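Local atomic coordinates of putative lipoprotein YerB (Bacillus subtilis, PDB entry 2PSB), a protein that is of unknown function but is probably a membrane-anchored lipoprotein and interacts with the helicase PcrA. Residues R44-L49 with T65-I70. Numbering follows the deposited sequence.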
loop_
_atom_site.group_PDB
_atom_site.type_symbol
_atom_site.label_atom_id
_atom_site.label_comp_id
_atom_site.label_asym_id
_atom_site.label_seq_id
_atom_site.Cartn_x
_atom_site.Cartn_y
_atom_site.Cartn_z
ATOM N N ARG A 44 -13.397 0.550 -7.222
ATOM C CA ARG A 44 -13.755 1.202 -5.960
ATOM C C ARG A 44 -15.228 1.044 -5.647
ATOM O O ARG A 44 -16.062 1.106 -6.540
ATOM C CB ARG A 44 -13.404 2.684 -6.053
ATOM C CG ARG A 44 -12.018 2.939 -6.624
ATOM C CD ARG A 44 -11.823 4.407 -6.971
ATOM N NE ARG A 44 -10.551 4.619 -7.646
ATOM C CZ ARG A 44 -10.216 5.725 -8.297
ATOM N NH1 ARG A 44 -11.063 6.744 -8.372
ATOM N NH2 ARG A 44 -9.027 5.809 -8.873
ATOM N N PRO A 45 -15.569 0.811 -4.369
ATOM C CA PRO A 45 -14.637 0.695 -3.244
ATOM C C PRO A 45 -14.046 -0.718 -3.185
ATOM O O PRO A 45 -14.704 -1.676 -3.561
ATOM C CB PRO A 45 -15.526 1.000 -2.043
ATOM C CG PRO A 45 -16.802 0.332 -2.433
ATOM C CD PRO A 45 -16.965 0.722 -3.892
ATOM N N GLN A 46 -12.810 -0.831 -2.711
ATOM C CA GLN A 46 -12.146 -2.115 -2.605
ATOM C C GLN A 46 -12.539 -2.804 -1.304
ATOM O O GLN A 46 -13.258 -2.225 -0.477
ATOM C CB GLN A 46 -10.631 -1.918 -2.660
ATOM C CG GLN A 46 -10.134 -1.271 -3.965
ATOM C CD GLN A 46 -10.041 0.252 -3.890
ATOM O OE1 GLN A 46 -10.795 0.904 -3.156
ATOM N NE2 GLN A 46 -9.125 0.824 -4.663
ATOM N N SER A 47 -12.072 -4.037 -1.122
ATOM C CA SER A 47 -12.357 -4.804 0.087
ATOM C C SER A 47 -11.103 -5.030 0.939
ATOM O O SER A 47 -10.037 -5.375 0.409
ATOM C CB SER A 47 -12.952 -6.165 -0.277
ATOM O OG SER A 47 -14.227 -6.023 -0.888
ATOM N N GLY A 48 -11.240 -4.813 2.250
ATOM C CA GLY A 48 -10.144 -5.034 3.183
ATOM C C GLY A 48 -9.121 -3.944 3.472
ATOM O O GLY A 48 -8.235 -4.156 4.296
ATOM N N LEU A 49 -9.220 -2.785 2.828
ATOM C CA LEU A 49 -8.237 -1.724 3.081
ATOM C C LEU A 49 -8.286 -1.112 4.484
ATOM O O LEU A 49 -7.336 -0.439 4.894
ATOM C CB LEU A 49 -8.342 -0.607 2.028
ATOM C CG LEU A 49 -7.897 -0.972 0.607
ATOM C CD1 LEU A 49 -7.756 0.289 -0.240
ATOM C CD2 LEU A 49 -6.561 -1.717 0.659
ATOM N N THR A 65 -3.365 4.746 -10.709
ATOM C CA THR A 65 -2.522 4.291 -9.613
ATOM C C THR A 65 -3.006 2.944 -9.104
ATOM O O THR A 65 -4.127 2.521 -9.383
ATOM C CB THR A 65 -2.536 5.259 -8.430
ATOM O OG1 THR A 65 -3.876 5.420 -7.975
ATOM C CG2 THR A 65 -1.962 6.600 -8.818
ATOM N N ARG A 66 -2.151 2.286 -8.337
ATOM C CA ARG A 66 -2.469 0.978 -7.793
ATOM C C ARG A 66 -1.911 0.901 -6.385
ATOM O O ARG A 66 -0.916 1.551 -6.071
ATOM C CB ARG A 66 -1.859 -0.111 -8.683
ATOM C CG ARG A 66 -2.151 -1.526 -8.236
ATOM C CD ARG A 66 -2.563 -2.365 -9.426
ATOM N NE ARG A 66 -1.564 -2.308 -10.480
ATOM C CZ ARG A 66 -1.834 -2.452 -11.776
ATOM N NH1 ARG A 66 -0.852 -2.391 -12.668
ATOM N NH2 ARG A 66 -3.079 -2.633 -12.186
ATOM N N PHE A 67 -2.542 0.082 -5.554
ATOM C CA PHE A 67 -2.152 -0.078 -4.157
ATOM C C PHE A 67 -1.430 -1.381 -3.830
ATOM O O PHE A 67 -1.578 -2.399 -4.520
ATOM C CB PHE A 67 -3.393 -0.072 -3.256
ATOM C CG PHE A 67 -4.293 1.123 -3.423
ATOM C CD1 PHE A 67 -5.644 1.021 -3.099
ATOM C CD2 PHE A 67 -3.806 2.332 -3.891
ATOM C CE1 PHE A 67 -6.505 2.110 -3.242
ATOM C CE2 PHE A 67 -4.651 3.428 -4.043
ATOM C CZ PHE A 67 -6.007 3.317 -3.717
ATOM N N LEU A 68 -0.657 -1.323 -2.752
ATOM C CA LEU A 68 0.001 -2.491 -2.182
ATOM C C LEU A 68 -0.497 -2.331 -0.750
ATOM O O LEU A 68 -0.122 -1.382 -0.068
ATOM C CB LEU A 68 1.528 -2.410 -2.203
ATOM C CG LEU A 68 2.162 -3.668 -1.576
ATOM C CD1 LEU A 68 1.868 -4.909 -2.458
ATOM C CD2 LEU A 68 3.650 -3.481 -1.409
ATOM N N ALA A 69 -1.397 -3.214 -0.333
ATOM C CA ALA A 69 -1.948 -3.176 1.015
ATOM C C ALA A 69 -1.261 -4.250 1.842
ATOM O O ALA A 69 -1.390 -5.449 1.571
ATOM C CB ALA A 69 -3.455 -3.406 0.986
ATOM N N ILE A 70 -0.524 -3.803 2.854
ATOM C CA ILE A 70 0.220 -4.704 3.712
ATOM C C ILE A 70 -0.513 -4.943 5.021
ATOM O O ILE A 70 -0.722 -4.017 5.813
ATOM C CB ILE A 70 1.633 -4.127 3.978
ATOM C CG1 ILE A 70 2.317 -3.849 2.632
ATOM C CG2 ILE A 70 2.452 -5.074 4.856
ATOM C CD1 ILE A 70 3.756 -3.415 2.761
#
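Gln-46 brings its side-chain amide against the ring of Phe-67, with NE2 3.2 Å from CE1 of Phe-67. The amide and ring planes are 36° apart and NE2 comes in obliquely. A bend at chi2 (92°) turns the amide out of the line of the chain, and NE2 donates to the backbone O of Asn-38. A glutamine suits this buried place because its amide can lie against the ring while an N-H serves the main-chain carbonyl of Asn-38. Ser-47 and Gly-48 then carry the chain round toward Leu-49. Gly-48 has phi 87° and psi -2°, where a side chain would be jammed against the carbonyl O of Ser-47; hence the glycine. The turn belongs to the loop joining strands 33-37 and 54-59, both antiparallel neighbours of strand 65-71, so this connection passes over one face of the strand lying between them, in the interior of the N-terminal DUF3048 region. Leu-49 ends the segment with a forked contact suited to a branched apolar residue. Its CD1 lies 3.6 Å from CD1 of Phe-67, again oblique to the ring, and its CD2 lies 3.6 Å from CB of Ala-69, two residues further along the same strand. The small methyl of Ala-69 allows the leucine to approach the strand closely, whereas the ring of Phe-67 reaches up to both Gln-46 and Leu-49. Were Phe-67 cut back to an alanine, CD1 of Leu-49 and the amide of Gln-46 would probably lose the ring they rest against, and a gap would open under the loop. Beyond the loop, Phe-67 meets Trp-294 edge-to-face and touches Val-37 and Val-55 of the flanking strands.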